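Local atomic coordinates of hydrogenase maturation protease (Wolinella succinogenes, PDB entry 3PU6), a protein that has no established activity but probably acts, like its relatives, as an endopeptidase that trims a hydrogenase subunit during maturation. Residues Leu7-Glu13 with Ile22-Val28; Phe48-Arg52 with Tyr99-Ile103; Ile73-Ser79 with Ser105-Gly111. One frame throughout, in Å; residues are numbered along the deposited sequence.

The three contacts come from different layers of one alpha/beta/alpha domain built on a mixed five-stranded sheet. Interaction 1 sets strand 5-10, inside the sheet, against helix 20-31 on one face; interaction 2 pairs helices 48-54 and 94-103, which cover the other face; interaction 3 joins strand 106-114 to the edge strand 73-77. Interaction 1 closes before either of the others opens, whereas the segments of interactions 2 and 3 alternate along the chain. Their centres lie about 15 to 18 Å apart. Interactions 2 and 3 touch through Arg101 and the carbonyl of Leu78, a probable hydrogen bond that ties a covering helix to the turn that follows the edge strand.

Interaction 1 (Leu7-Glu13 with Ile22-Val28); sequences LLCVGNE and IALGRLV
Cys9 points its sulfur at the backbone of Gly25, SG 3.4 Å from Gly25 CA. The torsion that sets SG beside the backbone N of Cys9 (chi1 -49°) directs the sulfur at this smooth spot, where a beta carbon built on Gly25 would collide with SG. On the two sides of it the packing is hydrocarbon. Leu7 sends its CD2 methyl to the CG2 branch of Val28 at 3.5 Å, and the flank of Leu24 lies farther off. Toward the other end, Ile22 lays CD1 near Cys9 CB at 4.0 Å and near the carbonyl oxygens of Cys9, Val10 and Gly11. The strand and helix segments run nearly antiparallel, at 151°, with their axes 7.6 Å apart. This is the first half of a beta-alpha-beta unit, strand 5-10, helix 20-31 and strand 35-41, and the same buried layer includes Val37, which touches both Cys9 and Val28. Past the strand, Gly11 adopts backbone angles at which a side chain would jam against the carbonyl O of Val10, and the chain turns out toward Glu13. Here the contact opens to solvent, Arg26 being exposed and Glu13 partly so. Glu13 passes over Ile22 at about a right angle, its CG 3.8 Å from Ile22 CG1, and meets Arg26, whose extended chain comes from the opposite direction. Carboxylate and guanidinium are nearly coplanar, 13° apart, but the salt bridge is one-sided: OE2 takes both amino groups, while OE1 of Glu13 stays 3.7 Å from Arg26 NH2. The bond from Arg26 NH2 to Glu13 OE2, 2.7 Å, uses the syn lone pair and lies in the guanidinium plane.

Interaction 2 (Phe48-Arg52 with Tyr99-Ile103); sequences FGKLR and YLRGI
Phe48 and Tyr99 face each other from two helical segments that run almost parallel, 21° between their directions, with axes 10.9 Å apart, a separation bridged by side chains. The two rings stack face to face with centroids 4.0 Å apart, though the planes are tilted by 28°. The overlap is unequal: Tyr99 CD1 sits over the centre of the Phe48 ring, whereas Phe48 CD2 lies over the rim of the Tyr99 ring. Tyr99 reaches across because its CG is anti to the backbone N, which carries the hydroxyl to the side of Arg52. There Arg52 NE approaches near the plane of the phenol, at its edge, and gives OH a weak hydrogen bond of 2.7 Å, bent to 126°. The guanidinium stands nearly perpendicular to the phenol ring, and one of its faces rests on CB of Phe48. Both helices cover the same side of the central sheet in this alpha/beta/alpha sandwich, Leu51 touching Phe38 of strand 35-41 and Leu100 touching Thr107 of strand 106-114. A serine in place of Phe48 would probably leave one face of the Tyr99 ring without its stacking partner and the phenol freer to turn away from Arg52. Nearer the sheet the contact is aliphatic. Leu51 CD1 meets Leu100 CD2 at 3.8 Å, the two side chains slanting past each other, and Ile103 pushes its terminal CD1 to 3.6 Å from CB of Leu51.

Interaction 3 (Ile73-Ser79 with Ser105-Gly111); sequences IEFLDLS and SKTIFLG
Phe75 leans across to strand 106-111 and puts its ring beside Ile108 and Leu110, with CD1 3.8 Å from Leu110 CB. With CG anti to the backbone N (chi1 -157°), the ring is swung over its neighbour strand, and the carbonyl O of Phe109 lies near the ring plane, at its edge. The side chains of Ile108 and Leu110 cross that of Phe75 at a slant, their CG2 and CD1 branches near CE1. Asp77 projects from the same face and is met at about a right angle by Lys106, whose chain bends at chi2. NZ approaches OD2 of Asp77 at 2.6 Å from well above the carboxylate plane, a salt bridge at the end of the strand. Phe109 points to the opposite face, with Leu76 and Glu74; just past the strand Leu78 lies alongside it, pointing the same way, CD1 3.9 Å from Phe109 CB. At Gly111, paired with Glu74, a beta carbon would point to this face and clash with the Phe109 ring. Between the faces, Leu76 N and Phe109 O bond at 2.9 Å, nearly straight (165°), and Phe109 N returns a bond to Leu76 O. Strand 106-114 also bonds to strand 58-66, so 73-77 is the edge. One antiparallel strand on an otherwise parallel sheet, in the order 2-1-3-5-4, matches the phosphorylase/hydrolase-like fold, as in other hydrogenase maturation proteases.

Interaction 1 (Leu7-Glu13 with Ile22-Val28)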
loop_
_atom_site.group_PDB
_atom_site.type_symbol
_atom_site.label_atom_id
_atom_site.label_comp_id
_atom_site.label_asym_id
_atom_site.label_seq_id
_atom_site.Cartn_x
_atom_site.Cartn_y
_atom_site.Cartn_z
ATOM N N LEU A 7 0.487 -3.439 6.597
ATOM C CA LEU A 7 0.380 -2.524 5.472
ATOM C C LEU A 7 1.774 -2.188 4.953
ATOM O O LEU A 7 2.535 -1.501 5.638
ATOM C CB LEU A 7 -0.340 -1.235 5.890
ATOM C CG LEU A 7 -0.351 -0.097 4.861
ATOM C CD1 LEU A 7 -0.816 -0.604 3.485
ATOM C CD2 LEU A 7 -1.211 1.079 5.349
ATOM N N LEU A 8 2.099 -2.677 3.753
ATOM C CA LEU A 8 3.385 -2.392 3.109
ATOM C C LEU A 8 3.306 -1.184 2.181
ATOM O O LEU A 8 2.706 -1.256 1.122
ATOM C CB LEU A 8 3.915 -3.613 2.337
ATOM C CG LEU A 8 5.232 -3.452 1.536
ATOM C CD1 LEU A 8 6.412 -3.037 2.405
ATOM C CD2 LEU A 8 5.594 -4.707 0.733
ATOM N N CYS A 9 3.929 -0.078 2.571
ATOM C CA CYS A 9 3.852 1.136 1.771
ATOM C C CYS A 9 5.033 1.264 0.832
ATOM O O CYS A 9 6.186 1.246 1.266
ATOM C CB CYS A 9 3.769 2.374 2.641
ATOM S SG CYS A 9 2.542 2.225 3.880
ATOM N N VAL A 10 4.709 1.404 -0.457
ATOM C CA VAL A 10 5.669 1.514 -1.548
ATOM C C VAL A 10 5.612 2.934 -2.134
ATOM O O VAL A 10 4.560 3.575 -2.112
ATOM C CB VAL A 10 5.359 0.460 -2.646
ATOM C CG1 VAL A 10 6.312 0.589 -3.832
ATOM C CG2 VAL A 10 5.410 -0.938 -2.069
ATOM N N GLY A 11 6.750 3.428 -2.631
ATOM C CA GLY A 11 6.827 4.750 -3.231
ATOM C C GLY A 11 8.052 5.535 -2.815
ATOM O O GLY A 11 8.791 5.130 -1.923
ATOM N N ASN A 12 8.233 6.683 -3.450
ATOM C CA ASN A 12 9.431 7.503 -3.321
ATOM C C ASN A 12 9.041 8.921 -2.948
ATOM O O ASN A 12 8.455 9.651 -3.747
ATOM C CB ASN A 12 10.176 7.509 -4.655
ATOM C CG ASN A 12 11.542 8.180 -4.583
ATOM O OD1 ASN A 12 11.775 9.095 -3.792
ATOM N ND2 ASN A 12 12.438 7.745 -5.449
ATOM N N GLU A 13 9.377 9.311 -1.732
ATOM C CA GLU A 13 8.948 10.589 -1.194
ATOM C C GLU A 13 9.624 11.770 -1.854
ATOM O O GLU A 13 9.196 12.906 -1.672
ATOM C CB GLU A 13 9.225 10.634 0.305
ATOM C CG GLU A 13 8.224 9.870 1.152
ATOM C CD GLU A 13 8.533 9.969 2.643
ATOM O OE1 GLU A 13 9.733 9.912 3.029
ATOM O OE2 GLU A 13 7.565 10.101 3.426
ATOM N N ILE A 22 3.253 6.390 1.157
ATOM C CA ILE A 22 4.036 6.601 2.356
ATOM C C ILE A 22 3.194 7.448 3.285
ATOM O O ILE A 22 3.126 7.206 4.494
ATOM C CB ILE A 22 5.386 7.332 2.094
ATOM C CG1 ILE A 22 6.211 6.628 1.017
ATOM C CG2 ILE A 22 6.172 7.427 3.367
ATOM C CD1 ILE A 22 6.320 5.178 1.225
ATOM N N ALA A 23 2.538 8.451 2.720
ATOM C CA ALA A 23 1.654 9.287 3.515
ATOM C C ALA A 23 0.564 8.427 4.199
ATOM O O ALA A 23 0.351 8.500 5.412
ATOM C CB ALA A 23 1.058 10.361 2.655
ATOM N N LEU A 24 -0.103 7.589 3.415
ATOM C CA LEU A 24 -1.127 6.714 3.953
ATOM C C LEU A 24 -0.592 5.881 5.104
ATOM O O LEU A 24 -1.288 5.642 6.072
ATOM C CB LEU A 24 -1.661 5.794 2.858
ATOM C CG LEU A 24 -2.628 4.709 3.319
ATOM C CD1 LEU A 24 -3.953 5.317 3.756
ATOM C CD2 LEU A 24 -2.829 3.708 2.215
ATOM N N GLY A 25 0.651 5.441 4.977
ATOM C CA GLY A 25 1.269 4.572 5.955
ATOM C C GLY A 25 1.334 5.263 7.289
ATOM O O GLY A 25 1.063 4.670 8.318
ATOM N N ARG A 26 1.677 6.538 7.261
ATOM C CA ARG A 26 1.762 7.314 8.476
ATOM C C ARG A 26 0.406 7.490 9.126
ATOM O O ARG A 26 0.320 7.627 10.341
ATOM C CB ARG A 26 2.365 8.678 8.182
ATOM C CG ARG A 26 3.802 8.603 7.771
ATOM C CD ARG A 26 4.423 9.974 7.610
ATOM N NE ARG A 26 5.866 9.855 7.404
ATOM C CZ ARG A 26 6.475 9.960 6.223
ATOM N NH1 ARG A 26 5.766 10.209 5.128
ATOM N NH2 ARG A 26 7.794 9.824 6.142
ATOM N N LEU A 27 -0.653 7.507 8.320
ATOM C CA LEU A 27 -2.000 7.691 8.858
ATOM C C LEU A 27 -2.443 6.452 9.618
ATOM O O LEU A 27 -2.972 6.551 10.721
ATOM C CB LEU A 27 -3.006 8.038 7.760
ATOM C CG LEU A 27 -2.736 9.337 7.000
ATOM C CD1 LEU A 27 -3.749 9.531 5.860
ATOM C CD2 LEU A 27 -2.737 10.516 7.949
ATOM N N VAL A 28 -2.208 5.289 9.019
ATOM C CA VAL A 28 -2.595 4.019 9.621
ATOM C C VAL A 28 -1.806 3.831 10.909
ATOM O O VAL A 28 -2.306 3.313 11.906
ATOM C CB VAL A 28 -2.352 2.830 8.641
ATOM C CG1 VAL A 28 -2.480 1.483 9.349
ATOM C CG2 VAL A 28 -3.310 2.907 7.472
#

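Interaction 2 (Phe48-Arg52 with Tyr99-Ile103)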
loop_
_atom_site.group_PDB
_atom_site.type_symbol
_atom_site.label_atom_id
_atom_site.label_comp_id
_atom_site.label_asym_id
_atom_site.label_seq_id
_atom_site.Cartn_x
_atom_site.Cartn_y
_atom_site.Cartn_z
ATOM N N PHE A 48 10.999 -8.066 3.202
ATOM C CA PHE A 48 10.540 -9.447 3.174
ATOM C C PHE A 48 10.938 -10.216 4.417
ATOM O O PHE A 48 10.222 -11.110 4.856
ATOM C CB PHE A 48 11.061 -10.179 1.949
ATOM C CG PHE A 48 10.593 -9.604 0.674
ATOM C CD1 PHE A 48 9.546 -8.696 0.662
ATOM C CD2 PHE A 48 11.173 -9.983 -0.524
ATOM C CE1 PHE A 48 9.108 -8.161 -0.509
ATOM C CE2 PHE A 48 10.737 -9.457 -1.697
ATOM C CZ PHE A 48 9.698 -8.545 -1.697
ATOM N N GLY A 49 12.091 -9.881 4.971
ATOM C CA GLY A 49 12.594 -10.619 6.101
ATOM C C GLY A 49 11.611 -10.543 7.240
ATOM O O GLY A 49 11.134 -11.567 7.722
ATOM N N LYS A 50 11.318 -9.313 7.654
ATOM C CA LYS A 50 10.336 -9.027 8.686
ATOM C C LYS A 50 8.985 -9.664 8.379
ATOM O O LYS A 50 8.264 -10.102 9.284
ATOM C CB LYS A 50 10.123 -7.523 8.797
ATOM C CG LYS A 50 11.369 -6.683 8.753
ATOM C CD LYS A 50 10.991 -5.235 8.989
ATOM C CE LYS A 50 12.196 -4.407 9.394
ATOM N NZ LYS A 50 11.802 -3.070 9.939
ATOM N N LEU A 51 8.639 -9.666 7.097
ATOM C CA LEU A 51 7.396 -10.236 6.656
ATOM C C LEU A 51 7.343 -11.745 6.847
ATOM O O LEU A 51 6.359 -12.256 7.363
ATOM C CB LEU A 51 7.117 -9.862 5.204
ATOM C CG LEU A 51 6.620 -8.429 4.983
ATOM C CD1 LEU A 51 6.481 -8.124 3.487
ATOM C CD2 LEU A 51 5.309 -8.172 5.729
ATOM N N ARG A 52 8.371 -12.468 6.419
ATOM C CA ARG A 52 8.369 -13.909 6.623
ATOM C C ARG A 52 8.213 -14.174 8.109
ATOM O O ARG A 52 7.458 -15.046 8.539
ATOM C CB ARG A 52 9.678 -14.537 6.167
ATOM C CG ARG A 52 10.001 -14.412 4.689
ATOM C CD ARG A 52 11.451 -14.862 4.403
ATOM N NE ARG A 52 11.924 -14.352 3.111
ATOM C CZ ARG A 52 13.023 -13.616 2.936
ATOM N NH1 ARG A 52 13.788 -13.324 3.984
ATOM N NH2 ARG A 52 13.371 -13.189 1.715
ATOM N N TYR A 99 5.338 -12.492 -4.632
ATOM C CA TYR A 99 6.103 -12.924 -3.491
ATOM C C TYR A 99 5.207 -12.900 -2.266
ATOM O O TYR A 99 5.173 -13.856 -1.489
ATOM C CB TYR A 99 7.309 -12.034 -3.251
ATOM C CG TYR A 99 7.986 -12.419 -1.974
ATOM C CD1 TYR A 99 7.878 -11.620 -0.840
ATOM C CD2 TYR A 99 8.687 -13.624 -1.874
ATOM C CE1 TYR A 99 8.487 -11.993 0.363
ATOM C CE2 TYR A 99 9.301 -14.006 -0.682
ATOM C CZ TYR A 99 9.193 -13.187 0.434
ATOM O OH TYR A 99 9.783 -13.553 1.620
ATOM N N LEU A 100 4.482 -11.796 -2.103
ATOM C CA LEU A 100 3.626 -11.606 -0.939
ATOM C C LEU A 100 2.539 -12.677 -0.857
ATOM O O LEU A 100 2.257 -13.202 0.219
ATOM C CB LEU A 100 3.001 -10.213 -0.955
ATOM C CG LEU A 100 3.983 -9.050 -1.069
ATOM C CD1 LEU A 100 3.226 -7.756 -1.299
ATOM C CD2 LEU A 100 4.889 -8.958 0.158
ATOM N N ARG A 101 1.951 -13.009 -2.001
ATOM C CA ARG A 101 0.927 -14.034 -2.055
ATOM C C ARG A 101 1.481 -15.343 -1.540
ATOM O O ARG A 101 0.733 -16.202 -1.073
ATOM C CB ARG A 101 0.431 -14.239 -3.479
ATOM C CG ARG A 101 -0.219 -13.042 -4.100
ATOM C CD ARG A 101 -0.510 -13.306 -5.584
ATOM N NE ARG A 101 -1.809 -13.925 -5.834
ATOM C CZ ARG A 101 -2.004 -15.223 -6.047
ATOM N NH1 ARG A 101 -0.983 -16.065 -6.037
ATOM N NH2 ARG A 101 -3.228 -15.682 -6.269
ATOM N N GLY A 102 2.796 -15.497 -1.648
ATOM C CA GLY A 102 3.461 -16.704 -1.204
ATOM C C GLY A 102 3.688 -16.702 0.289
ATOM O O GLY A 102 3.676 -17.746 0.923
ATOM N N ILE A 103 3.912 -15.523 0.854
ATOM C CA ILE A 103 3.957 -15.389 2.296
ATOM C C ILE A 103 2.547 -15.507 2.878
ATOM O O ILE A 103 2.346 -16.109 3.932
ATOM C CB ILE A 103 4.464 -14.002 2.730
ATOM C CG1 ILE A 103 5.854 -13.697 2.223
ATOM C CG2 ILE A 103 4.471 -13.868 4.266
ATOM C CD1 ILE A 103 6.364 -12.454 2.895
#

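Interaction 3 (Ile73-Ser79 with Ser105-Gly111)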
loop_
_atom_site.group_PDB
_atom_site.type_symbol
_atom_site.label_atom_id
_atom_site.label_comp_id
_atom_site.label_asym_id
_atom_site.label_seq_id
_atom_site.Cartn_x
_atom_site.Cartn_y
_atom_site.Cartn_z
ATOM N N ILE A 73 -9.008 4.844 -6.839
ATOM C CA ILE A 73 -8.349 3.900 -5.955
ATOM C C ILE A 73 -8.697 2.468 -6.319
ATOM O O ILE A 73 -9.847 2.086 -6.289
ATOM C CB ILE A 73 -8.753 4.174 -4.493
ATOM C CG1 ILE A 73 -7.910 5.316 -3.923
ATOM C CG2 ILE A 73 -8.619 2.920 -3.638
ATOM C CD1 ILE A 73 -8.493 5.960 -2.722
ATOM N N GLU A 74 -7.702 1.673 -6.677
ATOM C CA GLU A 74 -7.934 0.264 -6.918
ATOM C C GLU A 74 -7.776 -0.526 -5.625
ATOM O O GLU A 74 -6.786 -0.369 -4.919
ATOM C CB GLU A 74 -6.972 -0.263 -7.974
ATOM C CG GLU A 74 -7.338 -1.653 -8.476
ATOM C CD GLU A 74 -8.797 -1.743 -8.941
ATOM O OE1 GLU A 74 -9.138 -1.010 -9.888
ATOM O OE2 GLU A 74 -9.604 -2.523 -8.366
ATOM N N PHE A 75 -8.743 -1.380 -5.313
ATOM C CA PHE A 75 -8.693 -2.135 -4.070
ATOM C C PHE A 75 -9.084 -3.601 -4.264
ATOM O O PHE A 75 -10.251 -3.912 -4.362
ATOM C CB PHE A 75 -9.592 -1.444 -3.046
ATOM C CG PHE A 75 -9.242 -1.751 -1.621
ATOM C CD1 PHE A 75 -7.940 -2.055 -1.264
ATOM C CD2 PHE A 75 -10.214 -1.717 -0.634
ATOM C CE1 PHE A 75 -7.621 -2.334 0.053
ATOM C CE2 PHE A 75 -9.903 -1.998 0.681
ATOM C CZ PHE A 75 -8.613 -2.312 1.028
ATOM N N LEU A 76 -8.111 -4.507 -4.316
ATOM C CA LEU A 76 -8.388 -5.883 -4.730
ATOM C C LEU A 76 -7.777 -6.969 -3.854
ATOM O O LEU A 76 -6.672 -6.825 -3.360
ATOM C CB LEU A 76 -7.879 -6.095 -6.148
ATOM C CG LEU A 76 -8.341 -5.157 -7.258
ATOM C CD1 LEU A 76 -7.193 -4.923 -8.160
ATOM C CD2 LEU A 76 -9.475 -5.766 -8.028
ATOM N N ASP A 77 -8.488 -8.080 -3.706
ATOM C CA ASP A 77 -7.997 -9.213 -2.941
ATOM C C ASP A 77 -7.332 -10.213 -3.861
ATOM O O ASP A 77 -8.022 -10.986 -4.528
ATOM C CB ASP A 77 -9.157 -9.902 -2.227
ATOM C CG ASP A 77 -8.770 -11.253 -1.631
ATOM O OD1 ASP A 77 -7.555 -11.515 -1.432
ATOM O OD2 ASP A 77 -9.701 -12.048 -1.357
ATOM N N LEU A 78 -5.997 -10.215 -3.881
ATOM C CA LEU A 78 -5.235 -11.062 -4.816
ATOM C C LEU A 78 -5.155 -12.525 -4.390
ATOM O O LEU A 78 -4.566 -13.348 -5.075
ATOM C CB LEU A 78 -3.862 -10.466 -5.119
ATOM C CG LEU A 78 -4.018 -9.052 -5.691
ATOM C CD1 LEU A 78 -2.691 -8.469 -6.079
ATOM C CD2 LEU A 78 -4.974 -9.023 -6.877
ATOM N N SER A 79 -5.778 -12.830 -3.258
ATOM C CA SER A 79 -6.086 -14.194 -2.862
ATOM C C SER A 79 -7.049 -14.829 -3.866
ATOM O O SER A 79 -6.972 -16.023 -4.162
ATOM C CB SER A 79 -6.713 -14.196 -1.461
ATOM O OG SER A 79 -7.773 -15.132 -1.361
ATOM N N SER A 105 -1.919 -15.541 2.092
ATOM C CA SER A 105 -3.074 -15.740 1.208
ATOM C C SER A 105 -3.904 -14.457 1.023
ATOM O O SER A 105 -4.224 -14.067 -0.112
ATOM C CB SER A 105 -3.964 -16.855 1.749
ATOM O OG SER A 105 -4.453 -16.522 3.037
ATOM N N LYS A 106 -4.254 -13.815 2.138
ATOM C CA LYS A 106 -4.870 -12.498 2.088
ATOM C C LYS A 106 -3.896 -11.390 1.703
ATOM O O LYS A 106 -3.599 -10.523 2.522
ATOM C CB LYS A 106 -5.485 -12.127 3.421
ATOM C CG LYS A 106 -6.942 -12.467 3.548
ATOM C CD LYS A 106 -7.724 -12.092 2.299
ATOM C CE LYS A 106 -9.186 -12.472 2.475
ATOM N NZ LYS A 106 -9.904 -12.483 1.178
ATOM N N THR A 107 -3.418 -11.408 0.459
ATOM C CA THR A 107 -2.699 -10.270 -0.083
ATOM C C THR A 107 -3.631 -9.347 -0.851
ATOM O O THR A 107 -4.145 -9.693 -1.912
ATOM C CB THR A 107 -1.560 -10.671 -1.032
ATOM O OG1 THR A 107 -0.638 -11.521 -0.341
ATOM C CG2 THR A 107 -0.830 -9.417 -1.525
ATOM N N ILE A 108 -3.811 -8.153 -0.320
ATOM C CA ILE A 108 -4.674 -7.178 -0.930
ATOM C C ILE A 108 -3.867 -6.042 -1.530
ATOM O O ILE A 108 -3.008 -5.484 -0.863
ATOM C CB ILE A 108 -5.670 -6.633 0.117
ATOM C CG1 ILE A 108 -6.658 -7.739 0.509
ATOM C CG2 ILE A 108 -6.384 -5.398 -0.408
ATOM C CD1 ILE A 108 -7.081 -7.685 1.932
ATOM N N PHE A 109 -4.145 -5.701 -2.792
ATOM C CA PHE A 109 -3.546 -4.519 -3.424
ATOM C C PHE A 109 -4.410 -3.274 -3.254
ATOM O O PHE A 109 -5.618 -3.337 -3.388
ATOM C CB PHE A 109 -3.221 -4.746 -4.919
ATOM C CG PHE A 109 -2.563 -3.551 -5.582
ATOM C CD1 PHE A 109 -1.225 -3.260 -5.365
ATOM C CD2 PHE A 109 -3.298 -2.686 -6.379
ATOM C CE1 PHE A 109 -0.635 -2.126 -5.944
ATOM C CE2 PHE A 109 -2.712 -1.560 -6.961
ATOM C CZ PHE A 109 -1.389 -1.279 -6.741
ATOM N N LEU A 110 -3.775 -2.147 -2.949
ATOM C CA LEU A 110 -4.443 -0.853 -2.885
ATOM C C LEU A 110 -3.719 0.203 -3.720
ATOM O O LEU A 110 -2.725 0.766 -3.270
ATOM C CB LEU A 110 -4.514 -0.372 -1.441
ATOM C CG LEU A 110 -5.421 0.823 -1.099
ATOM C CD1 LEU A 110 -5.576 0.939 0.397
ATOM C CD2 LEU A 110 -4.919 2.135 -1.672
ATOM N N GLY A 111 -4.222 0.472 -4.925
ATOM C CA GLY A 111 -3.610 1.436 -5.822
ATOM C C GLY A 111 -4.240 2.807 -5.713
ATOM O O GLY A 111 -5.457 2.934 -5.729
#